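Local structure of butyryl-CoA dehydrogenase (Marinomonas mediterranea, 6CXT) at residues F3-E8 with M298-A303; T139-E144 with Y148-G153; A170-K175 with G180-V185; G252-D257 with V290-A295. The protein is a flavoprotein of the acyl-CoA dehydrogenase family that binds flavin-adenine dinucleotide. All blocks are in the same frame, centred on the assembly; numbering follows the deposited sequence.

Contact 1: residues F3-E8 with M298-A303; sequences FEWTHE and MLYYAA
Trp5 meets Tyr300 edge-on. The six-membered ring of the indole points its rim at the face of the phenol ring. The two planes stand at 83°, and the ring centroids are 5.1 Å apart. This is a T-shaped (edge-to-face) pair in which Trp5 gives the edge and Tyr300 the face.

One atom does most of the touching. Trp5 CZ2 sits over the phenol face, displaced from the ring centre toward the rim. It lies 3.6 Å from Tyr300 CZ. Trp5 CZ2 is also 3.7 Å from Tyr300 CE2, and 4.0 Å from Tyr300 OH. The hydroxyl half of the ring therefore takes the contact. Trp5 NE1 is more distant, at 4.2 Å from Tyr300 CE2, and Tyr300 CE2 lies in the plane of the indole.

The pair ties the N-terminal segment of the acyl-CoA dehydrogenase fold to a helix of the C-terminal domain. Trp5 lies in the loop just before helix 7-19, where Thr6 is the N-cap. Tyr300 lies on helix 279-306. In Tyr300 the ring stands anti to the carbonyl carbon (chi1 -67°), and the side chain leaves its helix toward the 3-8 segment. On the Trp5 side, only the far end of the indole closes on the helix.

The polar end of Tyr300 is held elsewhere: OH is hydrogen-bonded to Glu72 and Lys69 on helix 64-77. Met1 of the second subunit packs on both Trp5 and Tyr300. Next to the pair, Phe3 makes edge-to-face contacts with Tyr301 and Trp304 of that subunit.

Contact 2: residues T139-E144 with Y148-G153; sequences TTAQKE and YVLNGG
Strands 140-144 and 148-153 run antiparallel, their axes 4.4 Å apart at closest approach, with N-to-C directions 160° apart. They form a beta hairpin at the edge of the antiparallel sheet in the middle domain. Two hydrogen-bonded pairs, Thr140 with Asn151 and Gln142 with Val149, carry four backbone bonds. Gln142 N to Val149 O and Val149 N to Gln142 O are each 2.8 Å. Just before the first strand, Thr139 OG1 is hydrogen-bonded to Glu127.

Ala141, Lys143, Tyr148 and Leu150 share one face. Ala141 CB lies 3.8 Å from Leu150 CD1 and also packs on Tyr148 CD1. Lys143 crosses the Tyr148 ring at a slant, with its CG over one face. CG of Lys143 is anti to the backbone N (chi1 -162°), and its chain stays extended until the last bend, where NZ comes 3.7 Å from Tyr148 OH. Phe184 meets the Tyr148 ring edge-to-face.

Thr140, Gln142, Val149 and Asn151 are on the other face. There Glu144 reaches across to Val149 CG2 with OE1, at 3.6 Å. Asn151 OD1 is hydrogen-bonded to the backbone N of Asn216. A water lies 2.7 Å from Thr140 OG1 and donates to Val149 O at 2.7 Å.

Contact 3: residues A170-K175 with G180-V185; sequences ATTNKK and GQTAFV
In Thr172 a chi1 of 47° puts OG1 between the backbone N and the carbonyl carbon, while in Thr182 a chi1 of -57° sets OG1 beside the backbone N. The two hydroxyls meet where the chain has just left strand 165-171, across from strand 181-187. Thr182 OG1 donates to Thr172 OG1 at 2.7 Å, and the two side chains cross at about a right angle.

The contact is the turn-proximal end of the beta hairpin of strands 165-171 and 181-187, part of the mixed sheet of the middle domain. Ala170 and Thr182 are a hydrogen-bonded antiparallel pair. Thr182 N donates to Ala170 O at 2.9 Å, and Ala170 N to Thr182 O. Thr171 and Gln181 follow as a non-hydrogen-bonded pair, and at Thr172 the chain leaves the strand. Gly180 O receives Asn173 N at 2.9 Å, along with a weak bond from Thr172 N. Gly180 CA lies against Asn173 O in a CA-H...O contact of 3.4 Å.

Thr172 OG1 is also hydrogen-bonded to Glu228 OE2, and Thr182 OG1 to the backbone N of Gly229. Thr172 CG2 faces the edge of the Phe184 ring, 4.2 Å from CZ.

On the other side, Thr171 OG1 is hydrogen-bonded to Leu137 O and Gln181 NE2 to Ile134 O. A water bridges them, donating to Thr171 OG1 at 2.7 Å and accepting from Gln181 NE2 at 2.8 Å.

Contact 4: residues G252-D257 with V290-A295; sequences GAMQRD and VRLESA
Leu292 is the centre of this contact, and both of its methyl groups touch helix 252-257. CG is anti to the backbone N (chi1 176°), and the fork at its end straddles two successive residues of the facing helix. CD1 meets Met254, at 3.7 Å from its CB. CD2 meets Gln255, at 3.5 Å from both its CA and its OE1.

Met254 is next in buried area and leaves its helix toward segment 290-295. Its chain bends at chi3, which leaves CE 4.3 Å from Ala295 CB, one turn along from Leu292. Gln255 comes in from the flank. Its chain bends at chi2 and crosses Leu292 at about a right angle, with the amide oxygen beside CD2. That oxygen is hydrogen-bonded to Arg296, and NE2 to Asn259.

The segments belong to helices 248-267 and 279-306 of the mainly helical C-terminal domain of the acyl-CoA dehydrogenase fold. Segments 252-257 and 290-295 run nearly antiparallel, at 159°, with axes 10.2 Å apart at closest approach. Helix 313-338 lies against both: Met254 packs on Ala326 and Phe327, and Arg291 makes a salt bridge with Asp333. Ser294 OG of this chain is hydrogen-bonded to Ser294 OG of the second subunit.

Between the two segments the contact is thus van der Waals packing, mainly of apolar groups. Gln255 can probably lie against a methyl because its amide is bonded elsewhere.

Overall arrangement
Contacts 2 and 3 are two hairpins of the middle domain, with centres 8 Å apart. They touch directly: Thr139 O and Thr171 N are 2.7 Å apart, a probable hydrogen bond, and Ala141 CB packs on Phe184 CE2 at 3.4 Å. The side chain of Thr139 is about 10 Å from a bound FAD, and that of Gln181 about 8 Å from a bound FK4. Contacts 1 and 4 share helix 279-306, have centres 15 Å apart, and both touch the second subunit. They lie far from the hairpins: the centres of contacts 2 and 4 are 43 Å apart, on opposite sides of the chain's centre. Contact 1 encloses the other three along the sequence.

Contact 1: residues F3-E8 with M298-A303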
loop_
_atom_site.group_PDB
_atom_site.type_symbol
_atom_site.label_atom_id
_atom_site.label_comp_id
_atom_site.label_asym_id
_atom_site.label_seq_id
_atom_site.Cartn_x
_atom_site.Cartn_y
_atom_site.Cartn_z
ATOM N N PHE B 3 12.137 -21.850 18.248
ATOM C CA PHE B 3 12.481 -21.679 16.854
ATOM C C PHE B 3 13.825 -22.298 16.528
ATOM O O PHE B 3 14.527 -21.882 15.620
ATOM C CB PHE B 3 12.429 -20.197 16.491
ATOM C CG PHE B 3 11.054 -19.616 16.612
ATOM C CD1 PHE B 3 10.594 -19.119 17.844
ATOM C CD2 PHE B 3 10.186 -19.601 15.513
ATOM C CE1 PHE B 3 9.303 -18.603 17.961
ATOM C CE2 PHE B 3 8.916 -19.052 15.626
ATOM C CZ PHE B 3 8.472 -18.561 16.854
ATOM N N GLU B 4 14.144 -23.344 17.280
ATOM C CA GLU B 4 15.438 -24.009 17.204
ATOM C C GLU B 4 15.334 -25.177 16.210
ATOM O O GLU B 4 14.371 -25.947 16.244
ATOM C CB GLU B 4 15.794 -24.470 18.647
ATOM C CG GLU B 4 17.085 -25.244 18.861
ATOM C CD GLU B 4 18.345 -24.389 18.936
ATOM O OE1 GLU B 4 18.349 -23.208 18.480
ATOM O OE2 GLU B 4 19.356 -24.914 19.472
ATOM N N TRP B 5 16.274 -25.256 15.280
ATOM C CA TRP B 5 16.371 -26.429 14.379
ATOM C C TRP B 5 17.313 -27.439 15.039
ATOM O O TRP B 5 18.298 -27.019 15.631
ATOM C CB TRP B 5 16.928 -26.010 13.011
ATOM C CG TRP B 5 15.939 -25.129 12.265
ATOM C CD1 TRP B 5 15.959 -23.751 12.152
ATOM C CD2 TRP B 5 14.781 -25.575 11.561
ATOM N NE1 TRP B 5 14.864 -23.326 11.416
ATOM C CE2 TRP B 5 14.128 -24.416 11.039
ATOM C CE3 TRP B 5 14.217 -26.836 11.320
ATOM C CZ2 TRP B 5 12.945 -24.490 10.306
ATOM C CZ3 TRP B 5 13.039 -26.913 10.549
ATOM C CH2 TRP B 5 12.418 -25.736 10.062
ATOM N N THR B 6 17.022 -28.741 14.936
ATOM C CA THR B 6 17.983 -29.772 15.419
ATOM C C THR B 6 19.262 -29.720 14.606
ATOM O O THR B 6 19.311 -29.154 13.488
ATOM C CB THR B 6 17.411 -31.214 15.354
ATOM O OG1 THR B 6 17.320 -31.631 13.994
ATOM C CG2 THR B 6 16.033 -31.342 16.013
ATOM N N HIS B 7 20.323 -30.295 15.168
ATOM C CA HIS B 7 21.609 -30.375 14.503
ATOM C C HIS B 7 21.425 -31.048 13.125
ATOM O O HIS B 7 22.018 -30.630 12.138
ATOM C CB HIS B 7 22.608 -31.174 15.359
ATOM C CG HIS B 7 23.987 -31.228 14.777
ATOM N ND1 HIS B 7 24.939 -30.260 15.028
ATOM C CD2 HIS B 7 24.575 -32.127 13.947
ATOM C CE1 HIS B 7 26.053 -30.559 14.378
ATOM N NE2 HIS B 7 25.857 -31.684 13.712
ATOM N N GLU B 8 20.603 -32.081 13.085
ATOM C CA GLU B 8 20.350 -32.818 11.853
ATOM C C GLU B 8 19.643 -31.899 10.815
ATOM O O GLU B 8 20.056 -31.830 9.643
ATOM C CB GLU B 8 19.529 -34.079 12.165
ATOM C CG GLU B 8 19.272 -35.050 10.997
ATOM C CD GLU B 8 20.537 -35.506 10.235
ATOM O OE1 GLU B 8 21.650 -35.562 10.822
ATOM O OE2 GLU B 8 20.418 -35.827 9.023
ATOM N N MET B 298 5.432 -17.579 8.881
ATOM C CA MET B 298 4.129 -18.065 8.476
ATOM C C MET B 298 4.216 -19.433 7.836
ATOM O O MET B 298 3.345 -20.250 8.087
ATOM C CB MET B 298 3.430 -17.057 7.536
ATOM C CG MET B 298 3.145 -15.826 8.388
ATOM S SD MET B 298 2.403 -14.551 7.372
ATOM C CE MET B 298 0.747 -15.173 7.174
ATOM N N LEU B 299 5.277 -19.657 7.058
ATOM C CA LEU B 299 5.539 -20.971 6.444
ATOM C C LEU B 299 5.801 -22.017 7.535
ATOM O O LEU B 299 5.207 -23.103 7.518
ATOM C CB LEU B 299 6.770 -20.799 5.515
ATOM C CG LEU B 299 7.401 -22.086 4.948
ATOM C CD1 LEU B 299 6.399 -22.809 4.020
ATOM C CD2 LEU B 299 8.781 -21.825 4.306
ATOM N N TYR B 300 6.711 -21.683 8.453
ATOM C CA TYR B 300 7.088 -22.596 9.560
ATOM C C TYR B 300 5.857 -22.945 10.398
ATOM O O TYR B 300 5.611 -24.107 10.703
ATOM C CB TYR B 300 8.199 -22.012 10.432
ATOM C CG TYR B 300 9.541 -21.868 9.739
ATOM C CD1 TYR B 300 9.767 -22.419 8.432
ATOM C CD2 TYR B 300 10.574 -21.140 10.351
ATOM C CE1 TYR B 300 10.994 -22.274 7.820
ATOM C CE2 TYR B 300 11.829 -20.996 9.741
ATOM C CZ TYR B 300 12.013 -21.547 8.463
ATOM O OH TYR B 300 13.222 -21.401 7.854
ATOM N N TYR B 301 5.038 -21.929 10.690
ATOM C CA TYR B 301 3.831 -22.141 11.424
ATOM C C TYR B 301 2.851 -23.050 10.660
ATOM O O TYR B 301 2.299 -23.997 11.281
ATOM C CB TYR B 301 3.188 -20.824 11.827
ATOM C CG TYR B 301 1.908 -21.029 12.572
ATOM C CD1 TYR B 301 1.900 -21.661 13.842
ATOM C CD2 TYR B 301 0.676 -20.635 12.015
ATOM C CE1 TYR B 301 0.703 -21.859 14.539
ATOM C CE2 TYR B 301 -0.531 -20.834 12.720
ATOM C CZ TYR B 301 -0.490 -21.427 13.979
ATOM O OH TYR B 301 -1.686 -21.633 14.632
ATOM N N ALA B 302 2.638 -22.805 9.348
ATOM C CA ALA B 302 1.725 -23.620 8.555
ATOM C C ALA B 302 2.257 -25.061 8.517
ATOM O O ALA B 302 1.445 -25.983 8.692
ATOM C CB ALA B 302 1.607 -23.109 7.109
ATOM N N ALA B 303 3.572 -25.247 8.317
ATOM C CA ALA B 303 4.145 -26.594 8.244
ATOM C C ALA B 303 3.993 -27.310 9.591
ATOM O O ALA B 303 3.635 -28.487 9.638
ATOM C CB ALA B 303 5.599 -26.563 7.805
#

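Contact 2: residues T139-E144 with Y148-G153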
loop_
_atom_site.group_PDB
_atom_site.type_symbol
_atom_site.label_atom_id
_atom_site.label_comp_id
_atom_site.label_asym_id
_atom_site.label_seq_id
_atom_site.Cartn_x
_atom_site.Cartn_y
_atom_site.Cartn_z
ATOM N N THR B 139 -14.273 -32.243 -17.926
ATOM C CA THR B 139 -13.618 -33.535 -18.112
ATOM C C THR B 139 -14.456 -34.594 -17.378
ATOM O O THR B 139 -14.762 -34.453 -16.204
ATOM C CB THR B 139 -12.170 -33.524 -17.604
ATOM O OG1 THR B 139 -11.433 -32.518 -18.343
ATOM C CG2 THR B 139 -11.471 -34.934 -17.823
ATOM N N THR B 140 -14.842 -35.655 -18.115
ATOM C CA THR B 140 -15.718 -36.728 -17.548
ATOM C C THR B 140 -14.976 -38.046 -17.439
ATOM O O THR B 140 -14.005 -38.277 -18.178
ATOM C CB THR B 140 -16.946 -36.961 -18.414
ATOM O OG1 THR B 140 -16.509 -37.290 -19.727
ATOM C CG2 THR B 140 -17.787 -35.703 -18.488
ATOM N N ALA B 141 -15.389 -38.900 -16.497
ATOM C CA ALA B 141 -14.890 -40.246 -16.464
ATOM C C ALA B 141 -16.117 -41.175 -16.398
ATOM O O ALA B 141 -16.894 -41.059 -15.470
ATOM C CB ALA B 141 -13.981 -40.472 -15.278
ATOM N N GLN B 142 -16.267 -42.073 -17.375
ATOM C CA GLN B 142 -17.400 -43.026 -17.433
ATOM C C GLN B 142 -16.900 -44.447 -17.070
ATOM O O GLN B 142 -15.888 -44.930 -17.614
ATOM C CB GLN B 142 -18.029 -42.987 -18.821
ATOM C CG GLN B 142 -19.310 -43.805 -18.993
ATOM C CD GLN B 142 -20.527 -43.221 -18.258
ATOM O OE1 GLN B 142 -20.514 -43.012 -17.033
ATOM N NE2 GLN B 142 -21.591 -42.969 -19.009
ATOM N N LYS B 143 -17.552 -45.075 -16.090
ATOM C CA LYS B 143 -17.241 -46.453 -15.686
ATOM C C LYS B 143 -17.704 -47.383 -16.811
ATOM O O LYS B 143 -18.781 -47.169 -17.386
ATOM C CB LYS B 143 -17.988 -46.820 -14.411
ATOM C CG LYS B 143 -17.425 -48.031 -13.694
ATOM C CD LYS B 143 -18.072 -48.191 -12.326
ATOM C CE LYS B 143 -17.562 -49.414 -11.575
ATOM N NZ LYS B 143 -16.126 -49.262 -11.170
ATOM N N GLU B 144 -16.852 -48.344 -17.162
ATOM C CA GLU B 144 -17.197 -49.408 -18.118
ATOM C C GLU B 144 -16.503 -50.642 -17.633
ATOM O O GLU B 144 -15.296 -50.827 -17.845
ATOM C CB GLU B 144 -16.786 -49.047 -19.539
ATOM C CG GLU B 144 -17.953 -48.439 -20.307
ATOM C CD GLU B 144 -17.528 -47.587 -21.493
ATOM O OE1 GLU B 144 -16.678 -48.025 -22.305
ATOM O OE2 GLU B 144 -18.065 -46.470 -21.624
ATOM N N TYR B 148 -12.254 -47.060 -16.678
ATOM C CA TYR B 148 -12.913 -45.781 -16.832
ATOM C C TYR B 148 -12.488 -45.199 -18.127
ATOM O O TYR B 148 -11.375 -45.427 -18.521
ATOM C CB TYR B 148 -12.492 -44.844 -15.712
ATOM C CG TYR B 148 -13.223 -45.065 -14.428
ATOM C CD1 TYR B 148 -14.452 -44.444 -14.194
ATOM C CD2 TYR B 148 -12.676 -45.879 -13.442
ATOM C CE1 TYR B 148 -15.130 -44.633 -12.988
ATOM C CE2 TYR B 148 -13.324 -46.062 -12.227
ATOM C CZ TYR B 148 -14.547 -45.452 -12.008
ATOM O OH TYR B 148 -15.183 -45.665 -10.799
ATOM N N VAL B 149 -13.402 -44.519 -18.798
ATOM C CA VAL B 149 -13.098 -43.816 -20.019
ATOM C C VAL B 149 -13.119 -42.314 -19.678
ATOM O O VAL B 149 -14.167 -41.765 -19.257
ATOM C CB VAL B 149 -14.131 -44.173 -21.106
ATOM C CG1 VAL B 149 -13.946 -43.389 -22.401
ATOM C CG2 VAL B 149 -14.058 -45.692 -21.386
ATOM N N LEU B 150 -11.987 -41.657 -19.951
ATOM C CA LEU B 150 -11.777 -40.238 -19.585
ATOM C C LEU B 150 -11.813 -39.396 -20.836
ATOM O O LEU B 150 -11.202 -39.751 -21.874
ATOM C CB LEU B 150 -10.453 -40.071 -18.849
ATOM C CG LEU B 150 -10.475 -40.190 -17.325
ATOM C CD1 LEU B 150 -10.722 -41.616 -16.804
ATOM C CD2 LEU B 150 -9.185 -39.627 -16.738
ATOM N N ASN B 151 -12.557 -38.299 -20.759
ATOM C CA ASN B 151 -12.698 -37.457 -21.866
ATOM C C ASN B 151 -12.666 -35.978 -21.457
ATOM O O ASN B 151 -13.528 -35.547 -20.703
ATOM C CB ASN B 151 -14.016 -37.767 -22.535
ATOM C CG ASN B 151 -13.984 -37.464 -23.991
ATOM O OD1 ASN B 151 -13.305 -38.139 -24.775
ATOM N ND2 ASN B 151 -14.701 -36.418 -24.373
ATOM N N GLY B 152 -11.716 -35.197 -21.984
ATOM C CA GLY B 152 -11.781 -33.717 -21.763
ATOM C C GLY B 152 -10.398 -33.089 -21.953
ATOM O O GLY B 152 -9.401 -33.808 -22.107
ATOM N N GLY B 153 -10.358 -31.752 -21.962
ATOM C CA GLY B 153 -9.071 -30.967 -22.060
ATOM C C GLY B 153 -8.689 -30.354 -20.694
ATOM O O GLY B 153 -9.564 -29.967 -19.912
HETATM O O HOH W 1 -15.799 -39.855 -20.328
#

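Contact 3: residues A170-K175 with G180-V185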
loop_
_atom_site.group_PDB
_atom_site.type_symbol
_atom_site.label_atom_id
_atom_site.label_comp_id
_atom_site.label_asym_id
_atom_site.label_seq_id
_atom_site.Cartn_x
_atom_site.Cartn_y
_atom_site.Cartn_z
ATOM N N ALA B 170 -11.795 -35.485 -12.660
ATOM C CA ALA B 170 -12.809 -35.625 -13.712
ATOM C C ALA B 170 -14.200 -35.755 -13.058
ATOM O O ALA B 170 -14.276 -36.210 -11.943
ATOM C CB ALA B 170 -12.520 -36.849 -14.597
ATOM N N THR B 171 -15.247 -35.328 -13.747
ATOM C CA THR B 171 -16.608 -35.522 -13.200
ATOM C C THR B 171 -17.071 -36.979 -13.444
ATOM O O THR B 171 -17.167 -37.410 -14.608
ATOM C CB THR B 171 -17.567 -34.544 -13.849
ATOM O OG1 THR B 171 -17.072 -33.221 -13.597
ATOM C CG2 THR B 171 -18.998 -34.665 -13.212
ATOM N N THR B 172 -17.311 -37.706 -12.358
ATOM C CA THR B 172 -17.969 -39.006 -12.435
ATOM C C THR B 172 -19.505 -39.010 -12.233
ATOM O O THR B 172 -20.177 -39.970 -12.678
ATOM C CB THR B 172 -17.301 -40.038 -11.552
ATOM O OG1 THR B 172 -17.069 -39.493 -10.249
ATOM C CG2 THR B 172 -15.970 -40.502 -12.186
ATOM N N ASN B 173 -20.071 -37.948 -11.624
ATOM C CA ASN B 173 -21.543 -37.860 -11.415
ATOM C C ASN B 173 -21.963 -36.405 -11.213
ATOM O O ASN B 173 -21.786 -35.862 -10.125
ATOM C CB ASN B 173 -21.964 -38.774 -10.239
ATOM C CG ASN B 173 -23.506 -38.909 -10.062
ATOM O OD1 ASN B 173 -23.968 -39.938 -9.571
ATOM N ND2 ASN B 173 -24.267 -37.889 -10.395
ATOM N N LYS B 174 -22.498 -35.792 -12.262
ATOM C CA LYS B 174 -22.902 -34.380 -12.278
ATOM C C LYS B 174 -23.827 -34.025 -11.112
ATOM O O LYS B 174 -23.698 -32.957 -10.502
ATOM C CB LYS B 174 -23.605 -34.060 -13.594
ATOM C CG LYS B 174 -23.139 -32.797 -14.312
ATOM C CD LYS B 174 -23.553 -32.782 -15.797
ATOM C CE LYS B 174 -22.984 -33.944 -16.629
ATOM N NZ LYS B 174 -24.042 -35.055 -16.812
ATOM N N LYS B 175 -24.718 -34.958 -10.774
ATOM C CA LYS B 175 -25.772 -34.743 -9.770
ATOM C C LYS B 175 -25.188 -34.775 -8.364
ATOM O O LYS B 175 -25.788 -34.245 -7.454
ATOM C CB LYS B 175 -26.914 -35.786 -9.893
ATOM C CG LYS B 175 -27.650 -35.810 -11.240
ATOM C CD LYS B 175 -27.301 -37.065 -12.074
ATOM C CE LYS B 175 -26.075 -36.936 -13.010
ATOM N NZ LYS B 175 -26.328 -36.028 -14.171
ATOM N N GLY B 180 -19.170 -35.289 -6.555
ATOM C CA GLY B 180 -19.277 -36.013 -7.834
ATOM C C GLY B 180 -18.063 -36.074 -8.772
ATOM O O GLY B 180 -18.231 -36.316 -9.998
ATOM N N GLN B 181 -16.855 -35.931 -8.209
ATOM C CA GLN B 181 -15.639 -35.939 -9.008
ATOM C C GLN B 181 -14.772 -37.037 -8.503
ATOM O O GLN B 181 -14.916 -37.460 -7.373
ATOM C CB GLN B 181 -14.892 -34.552 -8.877
ATOM C CG GLN B 181 -15.647 -33.415 -9.505
ATOM C CD GLN B 181 -15.085 -32.025 -9.129
ATOM O OE1 GLN B 181 -14.191 -31.932 -8.307
ATOM N NE2 GLN B 181 -15.613 -30.974 -9.742
ATOM N N THR B 182 -13.813 -37.485 -9.325
ATOM C CA THR B 182 -12.877 -38.528 -8.935
ATOM C C THR B 182 -11.476 -38.223 -9.489
ATOM O O THR B 182 -11.358 -37.628 -10.560
ATOM C CB THR B 182 -13.408 -39.923 -9.506
ATOM O OG1 THR B 182 -14.751 -40.152 -9.001
ATOM C CG2 THR B 182 -12.522 -41.078 -9.158
ATOM N N ALA B 183 -10.464 -38.627 -8.725
ATOM C CA ALA B 183 -9.074 -38.488 -9.099
ATOM C C ALA B 183 -8.544 -39.772 -9.714
ATOM O O ALA B 183 -8.800 -40.877 -9.189
ATOM C CB ALA B 183 -8.243 -38.131 -7.881
ATOM N N PHE B 184 -7.761 -39.623 -10.783
ATOM C CA PHE B 184 -7.174 -40.778 -11.494
ATOM C C PHE B 184 -5.714 -40.478 -11.819
ATOM O O PHE B 184 -5.373 -39.329 -12.118
ATOM C CB PHE B 184 -7.882 -40.928 -12.854
ATOM C CG PHE B 184 -9.343 -41.256 -12.748
ATOM C CD1 PHE B 184 -9.769 -42.596 -12.589
ATOM C CD2 PHE B 184 -10.303 -40.246 -12.839
ATOM C CE1 PHE B 184 -11.124 -42.894 -12.521
ATOM C CE2 PHE B 184 -11.669 -40.534 -12.760
ATOM C CZ PHE B 184 -12.078 -41.877 -12.618
ATOM N N VAL B 185 -4.868 -41.486 -11.755
ATOM C CA VAL B 185 -3.507 -41.400 -12.284
ATOM C C VAL B 185 -3.569 -41.948 -13.698
ATOM O O VAL B 185 -3.972 -43.107 -13.891
ATOM C CB VAL B 185 -2.535 -42.250 -11.464
ATOM C CG1 VAL B 185 -1.141 -42.262 -12.104
ATOM C CG2 VAL B 185 -2.451 -41.745 -10.031
HETATM O O HOH W 2 -17.545 -31.475 -11.640
#

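Contact 4: residues G252-D257 with V290-A295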
loop_
_atom_site.group_PDB
_atom_site.type_symbol
_atom_site.label_atom_id
_atom_site.label_comp_id
_atom_site.label_asym_id
_atom_site.label_seq_id
_atom_site.Cartn_x
_atom_site.Cartn_y
_atom_site.Cartn_z
ATOM N N GLY B 252 13.110 -19.055 0.197
ATOM C CA GLY B 252 14.535 -19.094 -0.154
ATOM C C GLY B 252 14.903 -18.086 -1.249
ATOM O O GLY B 252 15.920 -17.346 -1.127
ATOM N N ALA B 253 14.103 -18.020 -2.323
ATOM C CA ALA B 253 14.409 -17.081 -3.388
ATOM C C ALA B 253 14.444 -15.618 -2.834
ATOM O O ALA B 253 15.280 -14.810 -3.262
ATOM C CB ALA B 253 13.423 -17.198 -4.550
ATOM N N MET B 254 13.565 -15.304 -1.902
ATOM C CA MET B 254 13.509 -13.944 -1.316
ATOM C C MET B 254 14.749 -13.680 -0.443
ATOM O O MET B 254 15.207 -12.561 -0.419
ATOM C CB MET B 254 12.214 -13.742 -0.491
ATOM C CG MET B 254 11.042 -13.483 -1.469
ATOM S SD MET B 254 9.601 -13.082 -0.472
ATOM C CE MET B 254 9.081 -14.697 0.148
ATOM N N GLN B 255 15.248 -14.683 0.266
ATOM C CA GLN B 255 16.518 -14.508 1.061
ATOM C C GLN B 255 17.634 -14.126 0.105
ATOM O O GLN B 255 18.399 -13.180 0.359
ATOM C CB GLN B 255 16.894 -15.785 1.850
ATOM C CG GLN B 255 18.131 -15.559 2.755
ATOM C CD GLN B 255 17.878 -14.463 3.804
ATOM O OE1 GLN B 255 16.990 -14.605 4.644
ATOM N NE2 GLN B 255 18.652 -13.371 3.763
ATOM N N ARG B 256 17.658 -14.774 -1.062
ATOM C CA ARG B 256 18.624 -14.439 -2.105
ATOM C C ARG B 256 18.473 -13.013 -2.646
ATOM O O ARG B 256 19.466 -12.280 -2.730
ATOM C CB ARG B 256 18.635 -15.465 -3.264
ATOM C CG ARG B 256 19.653 -15.063 -4.361
ATOM C CD ARG B 256 19.726 -16.070 -5.550
ATOM N NE ARG B 256 18.416 -16.214 -6.204
ATOM C CZ ARG B 256 17.657 -17.318 -6.186
ATOM N NH1 ARG B 256 18.056 -18.454 -5.568
ATOM N NH2 ARG B 256 16.499 -17.307 -6.853
ATOM N N ASP B 257 17.257 -12.619 -3.029
ATOM C CA ASP B 257 16.970 -11.236 -3.384
ATOM C C ASP B 257 17.501 -10.247 -2.328
ATOM O O ASP B 257 18.147 -9.248 -2.664
ATOM C CB ASP B 257 15.439 -10.982 -3.483
ATOM C CG ASP B 257 14.804 -11.546 -4.782
ATOM O OD1 ASP B 257 15.558 -11.949 -5.730
ATOM O OD2 ASP B 257 13.524 -11.526 -4.859
ATOM N N VAL B 290 11.673 -7.344 6.614
ATOM C CA VAL B 290 10.474 -7.528 7.454
ATOM C C VAL B 290 9.492 -8.545 6.798
ATOM O O VAL B 290 9.050 -9.528 7.440
ATOM C CB VAL B 290 9.763 -6.193 7.712
ATOM C CG1 VAL B 290 8.422 -6.426 8.474
ATOM C CG2 VAL B 290 10.702 -5.235 8.502
ATOM N N ARG B 291 9.160 -8.275 5.548
ATOM C CA ARG B 291 8.199 -9.132 4.854
ATOM C C ARG B 291 8.732 -10.573 4.719
ATOM O O ARG B 291 7.952 -11.518 4.813
ATOM C CB ARG B 291 7.858 -8.534 3.482
ATOM C CG ARG B 291 6.993 -7.255 3.622
ATOM C CD ARG B 291 6.514 -6.818 2.203
ATOM N NE ARG B 291 7.643 -6.806 1.217
ATOM C CZ ARG B 291 8.276 -5.709 0.761
ATOM N NH1 ARG B 291 7.940 -4.507 1.208
ATOM N NH2 ARG B 291 9.278 -5.848 -0.130
ATOM N N LEU B 292 10.056 -10.726 4.579
ATOM C CA LEU B 292 10.639 -12.037 4.508
ATOM C C LEU B 292 10.602 -12.776 5.856
ATOM O O LEU B 292 10.234 -13.967 5.917
ATOM C CB LEU B 292 12.078 -11.934 3.982
ATOM C CG LEU B 292 12.865 -13.261 3.953
ATOM C CD1 LEU B 292 12.101 -14.321 3.112
ATOM C CD2 LEU B 292 14.221 -12.995 3.296
ATOM N N GLU B 293 10.979 -12.101 6.947
ATOM C CA GLU B 293 10.875 -12.768 8.271
ATOM C C GLU B 293 9.446 -13.228 8.523
ATOM O O GLU B 293 9.209 -14.361 8.959
ATOM C CB GLU B 293 11.366 -11.882 9.444
ATOM C CG GLU B 293 11.417 -12.696 10.746
ATOM C CD GLU B 293 11.502 -11.831 12.009
ATOM O OE1 GLU B 293 10.438 -11.529 12.596
ATOM O OE2 GLU B 293 12.629 -11.424 12.395
ATOM N N SER B 294 8.506 -12.333 8.237
ATOM C CA SER B 294 7.111 -12.623 8.362
ATOM C C SER B 294 6.696 -13.860 7.525
ATOM O O SER B 294 6.090 -14.792 8.082
ATOM C CB SER B 294 6.331 -11.413 7.868
ATOM O OG SER B 294 4.932 -11.721 7.802
ATOM N N ALA B 295 7.016 -13.858 6.225
ATOM C CA ALA B 295 6.575 -14.959 5.319
ATOM C C ALA B 295 7.186 -16.300 5.772
ATOM O O ALA B 295 6.487 -17.346 5.779
ATOM C CB ALA B 295 6.964 -14.640 3.882
#